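Local coordinates for D-3-phosphoglycerate dehydrogenase-related protein (Vibrio cholerae, PDB 4S1V), which probably catalyses the NAD-dependent oxidoreduction of a D-2-hydroxyacid such as 3-phosphoglycerate, as a member of the D-isomer-specific 2-hydroxyacid dehydrogenase family, at residues 202-207 with 227-232; 172-177 with 191-196; 116-121 with 143-148; 250-255 with 280-285; 106-111 with 163-168. All blocks are in the same frame, centred on the assembly; numbering follows the deposited sequence.

Contact 1: 202-207 with 227-232; sequences KADVLS and AMKPDS
The backbones of 202-207 and 227-232 come nearest at Asp204 and Ser232, whose CA atoms lie 4.8 Å apart, where the exit from helix 196-202 meets a type I beta turn running from Lys229 to Ser232; a CA-H...O contact marks this approach, with Ser232 CA 3.3 Å from Asp204 O. The main side-chain link is a salt bridge, with Lys229 NZ 2.7 Å from Asp204 OD1. The ammonium approaches from above the carboxylate, 40° out of its plane, and the lysine chain, extended beyond CG, reaches past Lys202 O, at the end of helix 196-202, to the aspartate. A weak bond to Lys202 O and a water shared with that same carbonyl add to the hold on NZ. Another water lies between Asp204 OD1 and Asp231 OD1. Ser232 OG donates to Lys229 O at 2.7 Å, on a lone pair in the carbonyl plane; Ser232 N reaches the same oxygen, which closes the turn with two bonds. On the apolar side Met228, bent at its last torsion (chi3 73°), brings CE to 3.9 Å from Leu206 CB, beside Phe200 and Phe234. Asp204 OD2 is taken by Thr149 N, just before strand 150-153. Two carboxylates, those of Asp204 and Asp231, stand near each other, 4.9 Å between their OD1 atoms. Lys229 would be expected to offset that charge and to favour the ionised form of Asp204.

Contact 2: 172-177 with 191-196; sequences PILVWG and QAAADK
Val175 N donates to Gln191 O at 2.8 Å, the shortest of three backbone bonds that tie strand 173-176 to strand 191-192. Its N-H...O angle is only 137°, whereas Ala193 N meets Val175 O at 169°; Gln191 N to Ile173 O completes the parallel ladder, with Leu174 facing Gln191 and Val175 facing Ala192. Leu174 CD1 reaches over to Gln191 CB at 3.7 Å and also packs on Ala193 CB. Beyond the ladder, Trp176 takes over the contact. With CG anti to the backbone N, its indole swings across to the start of helix 196-202, where Lys196 N and Asp195 C lie over one face. Lys196 CA forms a CH-pi contact, 4.0 Å from the centroid of the five-membered ring and 17° off its normal, while Ala193 O sits at the ring edge, 3.6 Å from Trp176 CZ3. Asp195 is the N-cap of that helix through OD1 to Glu198 N, and Lys196 NZ pairs with Asp224. The two strands and helix 179-188 between them form a right-handed beta-alpha-beta unit at one margin of the Rossmann sheet; strand 150-153 flanks 173-176 across from 191-192, and its Trp153 meets Trp176 edge-to-face.

Contact 3: 116-121 with 143-148; sequences AASRHL and RTLSGR
Ser118 and Arg119, neighbours at the end of helix 104-119, present their side chains to different parts of 143-148. The CB of Ser118 points at the loop and lies 3.5 Å from Arg143 O, while its OG, held beside the backbone N (chi1 -68°), touches Leu145 CD2 at 3.5 Å; that hydroxyl is bonded to Ile114 O one turn back. Arg119 instead folds over the loop backbone: its chain bends at chi2 and chi3, so that CD comes to 3.6 Å from Arg143 O, with the guanidinium beyond it towards Thr144 CG2. A water in the guanidinium plane accepts from Arg119 NH1 at 2.8 Å and gives a weak bond to Arg143 O. Backbone to backbone, Arg143 N donates to Ser118 O at 3.0 Å, reaching the oxygen 41° above the carbonyl plane. His120, with positive phi, closes the helix in a Schellman motif and is at once the N-cap position of helix 121-129; the loop that returns to the helix end leads, through a type II turn from Leu145 to Arg148, into strand 150-153, the first of the Rossmann sheet, which probably binds the dinucleotide, as in the family. Much of the polar surface here serves the subunit interface. Arg119 donates through NH1 to Ala105 O and through NH2 to Gly290 O of the second subunit, and Thr144 OG1 bonds to Asn295 of that same subunit. Arg143 turns the other way, its NH2 paired with Asp231.

Contact 4: 250-255 with 280-285; sequences SVMQAN and LPNVLC
One hydrogen bond joins 250-255 to 280-285: Asn282 ND2 donates to Met252 O at 2.9 Å, nearly straight at 167°. The acceptor lies almost in the amide plane of Asn282, but the donor stands 36° above the carbonyl plane of Met252. Asn255 N reaches the same oxygen from the other face, so the carbonyl near the helix end is held by two donors. Asn282 CG sits between its backbone N and carbonyl carbon (chi1 63°), which turns the amide toward the helix; ND2 also donates to Arg258 O. Within 250-255, Asn255 ND2 returns to Val251 O at 2.9 Å along an in-plane lone pair, tying the residue after the helix to its last turn. The Asn282 bond to Met252 fastens the end of helix 247-254 to the turn just before strand 283-285, an outermost strand of the parallel Rossmann sheet within this chain, with strand 259-262 between the two segments in the chain. The apolar contacts lie beside them. Leu280 CD1 touches Met252 CB at 3.6 Å, and Val283 CG2 meets Met252 CG at 3.7 Å, Met252 and Val283 crossing at about a right angle. Gln253 touches Leu280 with NE2, 3.6 Å from its CD2, and its chain likewise crosses the leucine nearly at right angles. The polar end of Gln253 is directed to another subunit: NE2 donates to Asn12 of the third subunit, whose Asn32 also packs on Leu280.

Contact 5: 106-111 with 163-168; sequences PAELCW and AQFGHV
Phe165 and Trp111 meet at the centre of this contact. Phe165 CB lies over the middle of the Trp111 six-membered ring, 3.6 Å from its centroid and 11° off the normal, a CH-pi contact by the first carbon of the side chain and not by the phenyl ring. The phenyl itself extends back past the indole toward helix 106-111, and its plane makes 58° with that of the five-membered ring, an oblique pairing. Its CE2 then reaches Ala107, 4.0 Å from CB, while Ala107 O approaches the phenyl near its plane. At the far end of the indole, Trp111 CH2 presses on Gly166, 3.4 Å from both N and CA.

Two torsions place the rings: Trp111 has CG anti to its backbone N, directing the indole across the gap, and Phe165 has CG anti to its carbonyl carbon, sending the phenyl back in the other direction. The segment axes pass 10.8 Å apart at a crossing angle of -43°, a separation that these large side chains span. Helix 157-168 is the one that follows the first Rossmann strand and carries the end of a GxGxxG-like sequence at its start, so the contact sets helix 104-119 against the helix of the probable dinucleotide-binding turn.

Further out, Phe169 of the same chain meets Trp111 edge-to-face, and Ile162 and Leu150 also border the indole. The interface with the second subunit begins beside it: Phe169 of that subunit stacks on Phe165, and the Glu108 carboxylate accepts from its Leu145 N and Ser146 N.

Contacts 1, 2 and 4 all involve the seven-stranded parallel sheet: contact 2 lies at one margin and contact 4 at the other, their centres about 25 Å apart, and contact 1 between them, about 13 and 14 Å away. Contact 3 joins contact 1 through the Asp231–Arg143 salt bridge (OD2 to NH2, 2.9 Å) and contact 5 through helix 104-119, with Leu145 CD1 3.7 Å from Trp111 CZ2. Leu284 of contact 4 packs on Ala116 and Ala117 of contact 3, and Ile173 of contact 2 on 163-168, the last part of helix 157-168. Contacts 3, 4 and 5 also touch the second subunit. Val175 and Ala107 lie near the probable dinucleotide-binding GxGxxG turn without touching it.

Contact 1: 202-207 with 227-232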
# COMPACT_ATOMS: atom_id res chain seq x y z
N LYS C 202 18.72 20.75 17.57
CA LYS C 202 19.49 19.61 18.09
C LYS C 202 18.66 18.37 18.46
O LYS C 202 19.19 17.27 18.54
CB LYS C 202 20.36 20.03 19.27
CG LYS C 202 21.40 21.08 18.92
CD LYS C 202 22.38 21.33 20.06
CE LYS C 202 23.45 22.32 19.63
NZ LYS C 202 24.66 22.29 20.51
N ALA C 203 17.36 18.53 18.67
CA ALA C 203 16.54 17.40 19.12
C ALA C 203 16.30 16.43 17.97
O ALA C 203 15.94 16.85 16.88
CB ALA C 203 15.22 17.88 19.70
N ASP C 204 16.54 15.14 18.21
CA ASP C 204 16.14 14.10 17.25
C ASP C 204 14.68 13.74 17.44
O ASP C 204 13.94 13.58 16.47
CB ASP C 204 17.02 12.86 17.41
CG ASP C 204 18.46 13.12 17.02
OD1 ASP C 204 18.69 13.52 15.87
OD2 ASP C 204 19.36 12.93 17.87
N VAL C 205 14.29 13.58 18.70
CA VAL C 205 12.90 13.38 19.08
C VAL C 205 12.55 14.55 19.99
O VAL C 205 13.22 14.79 20.99
CB VAL C 205 12.70 12.04 19.81
CG1 VAL C 205 11.26 11.89 20.29
CG2 VAL C 205 13.09 10.87 18.90
N LEU C 206 11.51 15.29 19.62
CA LEU C 206 11.11 16.47 20.36
C LEU C 206 9.68 16.33 20.87
O LEU C 206 8.74 16.18 20.08
CB LEU C 206 11.24 17.70 19.47
CG LEU C 206 11.19 19.10 20.08
CD1 LEU C 206 11.89 20.09 19.15
CD2 LEU C 206 9.76 19.55 20.33
N SER C 207 9.51 16.37 22.20
CA SER C 207 8.21 16.15 22.83
C SER C 207 7.75 17.35 23.65
O SER C 207 8.50 17.88 24.47
CB SER C 207 8.25 14.89 23.70
OG SER C 207 6.94 14.42 23.96
N ALA C 227 13.09 24.44 11.41
CA ALA C 227 14.47 24.41 11.89
C ALA C 227 14.87 23.04 12.43
O ALA C 227 15.99 22.87 12.91
CB ALA C 227 14.68 25.49 12.95
N MET C 228 13.96 22.07 12.36
CA MET C 228 14.23 20.73 12.90
C MET C 228 15.03 19.88 11.91
O MET C 228 15.04 20.17 10.71
CB MET C 228 12.93 20.02 13.31
CG MET C 228 12.31 20.57 14.59
SD MET C 228 10.72 19.84 15.07
CE MET C 228 11.26 18.22 15.62
N LYS C 229 15.68 18.83 12.41
CA LYS C 229 16.39 17.87 11.56
C LYS C 229 15.45 17.21 10.53
O LYS C 229 14.28 16.97 10.81
CB LYS C 229 17.07 16.80 12.41
CG LYS C 229 18.27 17.29 13.19
CD LYS C 229 18.84 16.17 14.04
CE LYS C 229 20.04 16.62 14.86
NZ LYS C 229 20.47 15.56 15.81
N PRO C 230 15.97 16.92 9.31
CA PRO C 230 15.14 16.34 8.24
C PRO C 230 14.63 14.91 8.49
O PRO C 230 13.75 14.44 7.76
CB PRO C 230 16.06 16.38 7.01
CG PRO C 230 17.44 16.42 7.58
CD PRO C 230 17.35 17.21 8.85
N ASP C 231 15.18 14.24 9.50
CA ASP C 231 14.72 12.92 9.92
C ASP C 231 14.24 12.92 11.38
O ASP C 231 14.27 11.89 12.05
CB ASP C 231 15.83 11.87 9.73
CG ASP C 231 17.07 12.15 10.57
OD1 ASP C 231 17.17 13.25 11.17
OD2 ASP C 231 17.97 11.28 10.64
N SER C 232 13.82 14.09 11.88
CA SER C 232 13.41 14.23 13.27
C SER C 232 11.99 13.69 13.51
O SER C 232 11.22 13.48 12.56
CB SER C 232 13.51 15.69 13.73
OG SER C 232 12.67 16.53 12.96
O HOH W 1 21.73 16.30 18.10
O HOH W 2 15.22 18.55 15.28
O HOH W 3 16.76 12.93 13.80

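Contact 2: 172-177 with 191-196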
# COMPACT_ATOMS: atom_id res chain seq x y z
N PRO C 172 20.51 10.92 25.06
CA PRO C 172 20.81 12.21 25.71
C PRO C 172 19.51 12.99 25.95
O PRO C 172 18.59 12.92 25.13
CB PRO C 172 21.68 12.94 24.67
CG PRO C 172 22.26 11.86 23.81
CD PRO C 172 21.28 10.72 23.81
N ILE C 173 19.44 13.71 27.05
CA ILE C 173 18.24 14.49 27.35
C ILE C 173 18.57 15.97 27.25
O ILE C 173 19.49 16.45 27.91
CB ILE C 173 17.66 14.14 28.75
CG1 ILE C 173 17.50 12.62 28.91
CG2 ILE C 173 16.33 14.86 28.98
CD1 ILE C 173 16.51 11.96 27.96
N LEU C 174 17.82 16.67 26.39
CA LEU C 174 17.95 18.12 26.21
C LEU C 174 16.63 18.78 26.58
O LEU C 174 15.57 18.39 26.07
CB LEU C 174 18.33 18.45 24.77
CG LEU C 174 18.60 19.92 24.42
CD1 LEU C 174 19.89 20.43 25.08
CD2 LEU C 174 18.66 20.12 22.92
N VAL C 175 16.69 19.77 27.46
CA VAL C 175 15.47 20.35 28.02
C VAL C 175 15.33 21.83 27.68
O VAL C 175 16.28 22.60 27.78
CB VAL C 175 15.40 20.12 29.55
CG1 VAL C 175 14.19 20.81 30.16
CG2 VAL C 175 15.38 18.62 29.86
N TRP C 176 14.12 22.20 27.28
CA TRP C 176 13.75 23.60 27.08
C TRP C 176 12.49 23.94 27.84
O TRP C 176 11.67 23.06 28.15
CB TRP C 176 13.61 23.92 25.59
CG TRP C 176 13.28 25.38 25.33
CD1 TRP C 176 12.14 25.90 24.74
CD2 TRP C 176 14.09 26.55 25.73
NE1 TRP C 176 12.19 27.28 24.71
CE2 TRP C 176 13.33 27.73 25.29
CE3 TRP C 176 15.31 26.73 26.36
CZ2 TRP C 176 13.80 29.02 25.49
CZ3 TRP C 176 15.78 28.03 26.56
CH2 TRP C 176 15.04 29.15 26.13
N GLY C 177 12.34 25.21 28.20
CA GLY C 177 11.11 25.70 28.81
C GLY C 177 11.39 26.81 29.80
O GLY C 177 12.36 27.57 29.64
N GLN C 191 20.72 17.96 30.03
CA GLN C 191 21.16 19.22 29.44
C GLN C 191 20.03 20.24 29.43
O GLN C 191 18.86 19.87 29.28
CB GLN C 191 21.69 19.02 28.02
CG GLN C 191 22.74 17.94 27.88
CD GLN C 191 23.13 17.71 26.44
OE1 GLN C 191 23.71 18.59 25.80
NE2 GLN C 191 22.82 16.53 25.91
N ALA C 192 20.38 21.51 29.60
CA ALA C 192 19.48 22.61 29.31
C ALA C 192 19.90 23.26 28.00
O ALA C 192 21.07 23.61 27.82
CB ALA C 192 19.50 23.64 30.44
N ALA C 193 18.94 23.41 27.08
CA ALA C 193 19.17 24.11 25.83
C ALA C 193 19.46 25.59 26.11
O ALA C 193 18.84 26.18 27.00
CB ALA C 193 17.97 23.97 24.90
N ALA C 194 20.41 26.15 25.37
CA ALA C 194 20.80 27.56 25.48
C ALA C 194 19.63 28.48 25.13
O ALA C 194 19.42 29.49 25.79
CB ALA C 194 21.99 27.85 24.58
N ASP C 195 18.90 28.12 24.08
CA ASP C 195 17.68 28.81 23.68
C ASP C 195 16.78 27.88 22.86
O ASP C 195 17.15 26.73 22.60
CB ASP C 195 17.98 30.12 22.91
CG ASP C 195 18.89 29.91 21.71
OD1 ASP C 195 18.75 28.89 21.00
OD2 ASP C 195 19.74 30.79 21.46
N LYS C 196 15.61 28.39 22.47
CA LYS C 196 14.63 27.63 21.69
C LYS C 196 15.21 27.21 20.34
O LYS C 196 14.99 26.07 19.90
CB LYS C 196 13.34 28.46 21.50
CG LYS C 196 12.24 27.74 20.73
CD LYS C 196 10.94 28.54 20.64
CE LYS C 196 11.03 29.69 19.64
NZ LYS C 196 9.68 30.07 19.14

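Contact 3: 116-121 with 143-148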
# COMPACT_ATOMS: atom_id res chain seq x y z
N ALA C 116 6.22 3.42 18.75
CA ALA C 116 5.42 2.99 17.59
C ALA C 116 5.79 3.77 16.32
O ALA C 116 5.96 3.19 15.25
CB ALA C 116 3.93 3.14 17.88
N ALA C 117 5.91 5.09 16.47
CA ALA C 117 6.28 5.97 15.37
C ALA C 117 7.68 5.63 14.86
O ALA C 117 7.91 5.52 13.66
CB ALA C 117 6.21 7.42 15.81
N SER C 118 8.61 5.44 15.79
CA SER C 118 10.00 5.15 15.46
C SER C 118 10.11 3.87 14.66
O SER C 118 10.92 3.78 13.74
CB SER C 118 10.86 5.05 16.72
OG SER C 118 10.98 6.31 17.34
N ARG C 119 9.30 2.88 14.99
CA ARG C 119 9.46 1.58 14.36
C ARG C 119 8.40 1.26 13.30
O ARG C 119 8.38 0.15 12.78
CB ARG C 119 9.57 0.47 15.41
CG ARG C 119 10.75 0.63 16.37
CD ARG C 119 12.12 0.45 15.69
NE ARG C 119 12.36 -0.94 15.31
CZ ARG C 119 13.03 -1.83 16.04
NH1 ARG C 119 13.58 -1.50 17.20
NH2 ARG C 119 13.18 -3.07 15.57
N HIS C 120 7.58 2.26 12.95
CA HIS C 120 6.48 2.13 11.98
C HIS C 120 5.56 1.00 12.31
O HIS C 120 5.06 0.31 11.42
CB HIS C 120 7.01 1.98 10.56
CG HIS C 120 7.91 3.11 10.13
ND1 HIS C 120 7.49 4.39 10.11
CD2 HIS C 120 9.23 3.12 9.69
CE1 HIS C 120 8.50 5.18 9.68
NE2 HIS C 120 9.56 4.40 9.42
N LEU C 121 5.31 0.82 13.60
CA LEU C 121 4.60 -0.35 14.08
C LEU C 121 3.16 -0.51 13.53
O LEU C 121 2.80 -1.61 13.09
CB LEU C 121 4.64 -0.38 15.61
CG LEU C 121 4.25 -1.70 16.27
CD1 LEU C 121 5.19 -2.82 15.85
CD2 LEU C 121 4.20 -1.51 17.78
N ARG C 143 13.76 3.07 13.32
CA ARG C 143 15.00 3.53 13.95
C ARG C 143 14.97 3.35 15.46
O ARG C 143 13.92 3.52 16.09
CB ARG C 143 15.23 5.01 13.63
CG ARG C 143 15.60 5.29 12.18
CD ARG C 143 15.37 6.74 11.82
NE ARG C 143 16.34 7.63 12.46
CZ ARG C 143 17.33 8.25 11.83
NH1 ARG C 143 17.50 8.12 10.52
NH2 ARG C 143 18.16 9.03 12.52
N THR C 144 16.12 2.99 16.03
CA THR C 144 16.25 2.90 17.48
C THR C 144 16.28 4.29 18.11
O THR C 144 16.66 5.28 17.46
CB THR C 144 17.51 2.12 17.91
OG1 THR C 144 18.67 2.70 17.30
CG2 THR C 144 17.42 0.66 17.52
N LEU C 145 15.88 4.37 19.37
CA LEU C 145 15.96 5.62 20.11
C LEU C 145 17.35 5.83 20.71
O LEU C 145 17.81 6.96 20.85
CB LEU C 145 14.90 5.66 21.21
CG LEU C 145 13.43 5.64 20.77
CD1 LEU C 145 12.55 5.40 21.98
CD2 LEU C 145 13.04 6.94 20.07
N SER C 146 17.99 4.72 21.07
CA SER C 146 19.33 4.70 21.65
C SER C 146 20.30 5.56 20.85
O SER C 146 20.45 5.35 19.65
CB SER C 146 19.85 3.26 21.71
OG SER C 146 21.11 3.20 22.36
N GLY C 147 20.93 6.53 21.50
CA GLY C 147 21.85 7.45 20.82
C GLY C 147 21.23 8.76 20.35
O GLY C 147 21.91 9.78 20.26
N ARG C 148 19.93 8.73 20.04
CA ARG C 148 19.23 9.93 19.56
C ARG C 148 18.93 10.90 20.71
O ARG C 148 18.59 10.47 21.81
CB ARG C 148 17.93 9.54 18.82
CG ARG C 148 18.15 8.87 17.46
CD ARG C 148 16.85 8.57 16.73
NE ARG C 148 16.32 9.73 16.01
CZ ARG C 148 15.28 9.71 15.18
NH1 ARG C 148 14.61 8.59 14.93
NH2 ARG C 148 14.90 10.84 14.59
O HOH W 4 13.38 1.08 18.37

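Contact 4: 250-255 with 280-285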
# COMPACT_ATOMS: atom_id res chain seq x y z
N SER C 250 1.19 21.38 7.41
CA SER C 250 1.90 21.96 6.27
C SER C 250 3.32 21.40 6.17
O SER C 250 3.77 21.03 5.08
CB SER C 250 1.90 23.48 6.35
OG SER C 250 2.51 24.06 5.20
N VAL C 251 4.01 21.32 7.31
CA VAL C 251 5.42 20.88 7.37
C VAL C 251 5.58 19.38 7.14
O VAL C 251 6.46 18.95 6.38
CB VAL C 251 6.08 21.31 8.70
CG1 VAL C 251 7.44 20.65 8.88
CG2 VAL C 251 6.24 22.82 8.76
N MET C 252 4.74 18.57 7.77
CA MET C 252 4.80 17.12 7.59
C MET C 252 4.46 16.69 6.16
O MET C 252 5.11 15.79 5.60
CB MET C 252 3.90 16.41 8.61
CG MET C 252 4.37 16.58 10.05
SD MET C 252 6.08 16.06 10.29
CE MET C 252 6.69 17.43 11.26
N GLN C 253 3.47 17.35 5.56
CA GLN C 253 3.10 17.05 4.18
C GLN C 253 4.27 17.34 3.25
O GLN C 253 4.55 16.56 2.35
CB GLN C 253 1.84 17.85 3.77
CG GLN C 253 1.87 18.38 2.33
CD GLN C 253 1.55 17.33 1.31
OE1 GLN C 253 2.03 17.37 0.17
NE2 GLN C 253 0.73 16.36 1.71
N ALA C 254 4.96 18.45 3.51
CA ALA C 254 6.11 18.88 2.69
C ALA C 254 7.37 18.01 2.85
O ALA C 254 8.25 18.02 1.98
CB ALA C 254 6.43 20.34 3.00
N ASN C 255 7.45 17.28 3.95
CA ASN C 255 8.67 16.55 4.29
C ASN C 255 8.42 15.11 4.71
O ASN C 255 8.40 14.81 5.91
CB ASN C 255 9.44 17.32 5.37
CG ASN C 255 9.84 18.71 4.92
OD1 ASN C 255 10.87 18.89 4.28
ND2 ASN C 255 9.01 19.70 5.24
N LEU C 280 -1.76 11.72 6.44
CA LEU C 280 -0.32 11.64 6.18
C LEU C 280 0.28 10.35 6.74
O LEU C 280 0.15 10.08 7.93
CB LEU C 280 0.42 12.86 6.76
CG LEU C 280 0.11 14.24 6.19
CD1 LEU C 280 0.92 15.29 6.93
CD2 LEU C 280 0.39 14.33 4.69
N PRO C 281 0.93 9.54 5.87
CA PRO C 281 1.58 8.33 6.36
C PRO C 281 2.68 8.61 7.39
O PRO C 281 2.95 7.75 8.24
CB PRO C 281 2.19 7.71 5.10
CG PRO C 281 2.26 8.83 4.10
CD PRO C 281 1.06 9.68 4.41
N ASN C 282 3.30 9.79 7.33
CA ASN C 282 4.39 10.14 8.25
C ASN C 282 3.97 10.77 9.58
O ASN C 282 4.82 11.22 10.36
CB ASN C 282 5.45 11.00 7.54
CG ASN C 282 4.92 12.34 7.06
OD1 ASN C 282 3.73 12.51 6.84
ND2 ASN C 282 5.82 13.31 6.90
N VAL C 283 2.66 10.81 9.85
CA VAL C 283 2.16 11.27 11.15
C VAL C 283 1.37 10.16 11.82
O VAL C 283 0.37 9.67 11.28
CB VAL C 283 1.29 12.55 11.04
CG1 VAL C 283 0.73 12.96 12.40
CG2 VAL C 283 2.09 13.69 10.43
N LEU C 284 1.81 9.75 13.00
CA LEU C 284 1.05 8.82 13.81
C LEU C 284 -0.00 9.62 14.57
O LEU C 284 0.33 10.58 15.28
CB LEU C 284 1.98 8.04 14.76
CG LEU C 284 1.38 6.90 15.59
CD1 LEU C 284 2.42 5.84 15.90
CD2 LEU C 284 0.73 7.39 16.88
N CYS C 285 -1.27 9.24 14.40
CA CYS C 285 -2.39 9.94 15.03
C CYS C 285 -3.14 9.01 15.98
O CYS C 285 -3.69 7.98 15.56
CB CYS C 285 -3.37 10.46 13.97
SG CYS C 285 -2.72 11.70 12.82

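Contact 5: 106-111 with 163-168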
# COMPACT_ATOMS: atom_id res chain seq x y z
N PRO C 106 -0.53 8.98 30.92
CA PRO C 106 -0.09 9.88 29.85
C PRO C 106 1.39 9.71 29.50
O PRO C 106 1.73 9.67 28.33
CB PRO C 106 -0.34 11.28 30.40
CG PRO C 106 -1.04 11.12 31.71
CD PRO C 106 -1.38 9.68 31.91
N ALA C 107 2.25 9.61 30.51
CA ALA C 107 3.67 9.43 30.26
C ALA C 107 3.93 8.14 29.48
O ALA C 107 4.61 8.18 28.45
CB ALA C 107 4.45 9.43 31.57
N GLU C 108 3.38 7.03 29.96
CA GLU C 108 3.51 5.72 29.31
C GLU C 108 2.95 5.73 27.87
O GLU C 108 3.56 5.14 26.97
CB GLU C 108 2.83 4.61 30.14
CG GLU C 108 3.51 4.31 31.48
CD GLU C 108 3.08 2.98 32.11
OE1 GLU C 108 2.46 2.14 31.41
OE2 GLU C 108 3.39 2.77 33.32
N LEU C 109 1.82 6.41 27.66
CA LEU C 109 1.22 6.52 26.33
C LEU C 109 2.10 7.32 25.36
O LEU C 109 2.30 6.91 24.22
CB LEU C 109 -0.20 7.10 26.41
CG LEU C 109 -1.11 7.20 25.17
CD1 LEU C 109 -0.75 8.41 24.30
CD2 LEU C 109 -1.15 5.92 24.35
N CYS C 110 2.62 8.45 25.84
CA CYS C 110 3.55 9.26 25.06
C CYS C 110 4.71 8.39 24.58
O CYS C 110 5.10 8.44 23.42
CB CYS C 110 4.07 10.44 25.87
SG CYS C 110 5.20 11.51 24.95
N TRP C 111 5.24 7.56 25.49
CA TRP C 111 6.35 6.69 25.13
C TRP C 111 5.97 5.66 24.11
O TRP C 111 6.74 5.35 23.20
CB TRP C 111 6.95 6.03 26.37
CG TRP C 111 8.40 5.72 26.12
CD1 TRP C 111 9.01 4.48 25.99
CD2 TRP C 111 9.47 6.70 25.87
NE1 TRP C 111 10.35 4.61 25.73
CE2 TRP C 111 10.69 5.92 25.64
CE3 TRP C 111 9.54 8.09 25.85
CZ2 TRP C 111 11.91 6.53 25.39
CZ3 TRP C 111 10.78 8.69 25.59
CH2 TRP C 111 11.94 7.92 25.37
N ALA C 163 11.74 11.91 30.34
CA ALA C 163 13.20 11.99 30.49
C ALA C 163 13.80 10.72 31.07
O ALA C 163 14.79 10.22 30.56
CB ALA C 163 13.58 13.19 31.34
N GLN C 164 13.18 10.18 32.12
CA GLN C 164 13.67 8.93 32.72
C GLN C 164 13.57 7.78 31.72
O GLN C 164 14.45 6.92 31.68
CB GLN C 164 12.88 8.58 33.99
CG GLN C 164 13.23 9.47 35.17
CD GLN C 164 12.25 9.36 36.32
OE1 GLN C 164 11.08 9.00 36.14
NE2 GLN C 164 12.72 9.67 37.53
N PHE C 165 12.51 7.79 30.90
CA PHE C 165 12.34 6.79 29.85
C PHE C 165 13.47 6.92 28.83
O PHE C 165 14.15 5.95 28.54
CB PHE C 165 10.96 6.88 29.15
CG PHE C 165 9.77 6.63 30.07
CD1 PHE C 165 9.89 5.89 31.26
CD2 PHE C 165 8.51 7.12 29.72
CE1 PHE C 165 8.79 5.67 32.09
CE2 PHE C 165 7.40 6.89 30.54
CZ PHE C 165 7.54 6.17 31.73
N GLY C 166 13.67 8.12 28.29
CA GLY C 166 14.73 8.34 27.30
C GLY C 166 16.09 7.92 27.83
O GLY C 166 16.87 7.26 27.15
N HIS C 167 16.36 8.28 29.08
CA HIS C 167 17.64 7.98 29.70
C HIS C 167 17.92 6.49 29.74
O HIS C 167 18.98 6.06 29.33
CB HIS C 167 17.71 8.60 31.09
CG HIS C 167 19.00 8.32 31.81
ND1 HIS C 167 20.17 8.87 31.45
CD2 HIS C 167 19.27 7.51 32.92
CE1 HIS C 167 21.15 8.43 32.26
NE2 HIS C 167 20.60 7.60 33.16
N VAL C 168 16.95 5.69 30.19
CA VAL C 168 17.15 4.24 30.26
C VAL C 168 17.24 3.60 28.86
O VAL C 168 17.86 2.55 28.68
CB VAL C 168 16.10 3.54 31.16
CG1 VAL C 168 14.68 3.73 30.62
CG2 VAL C 168 16.41 2.07 31.32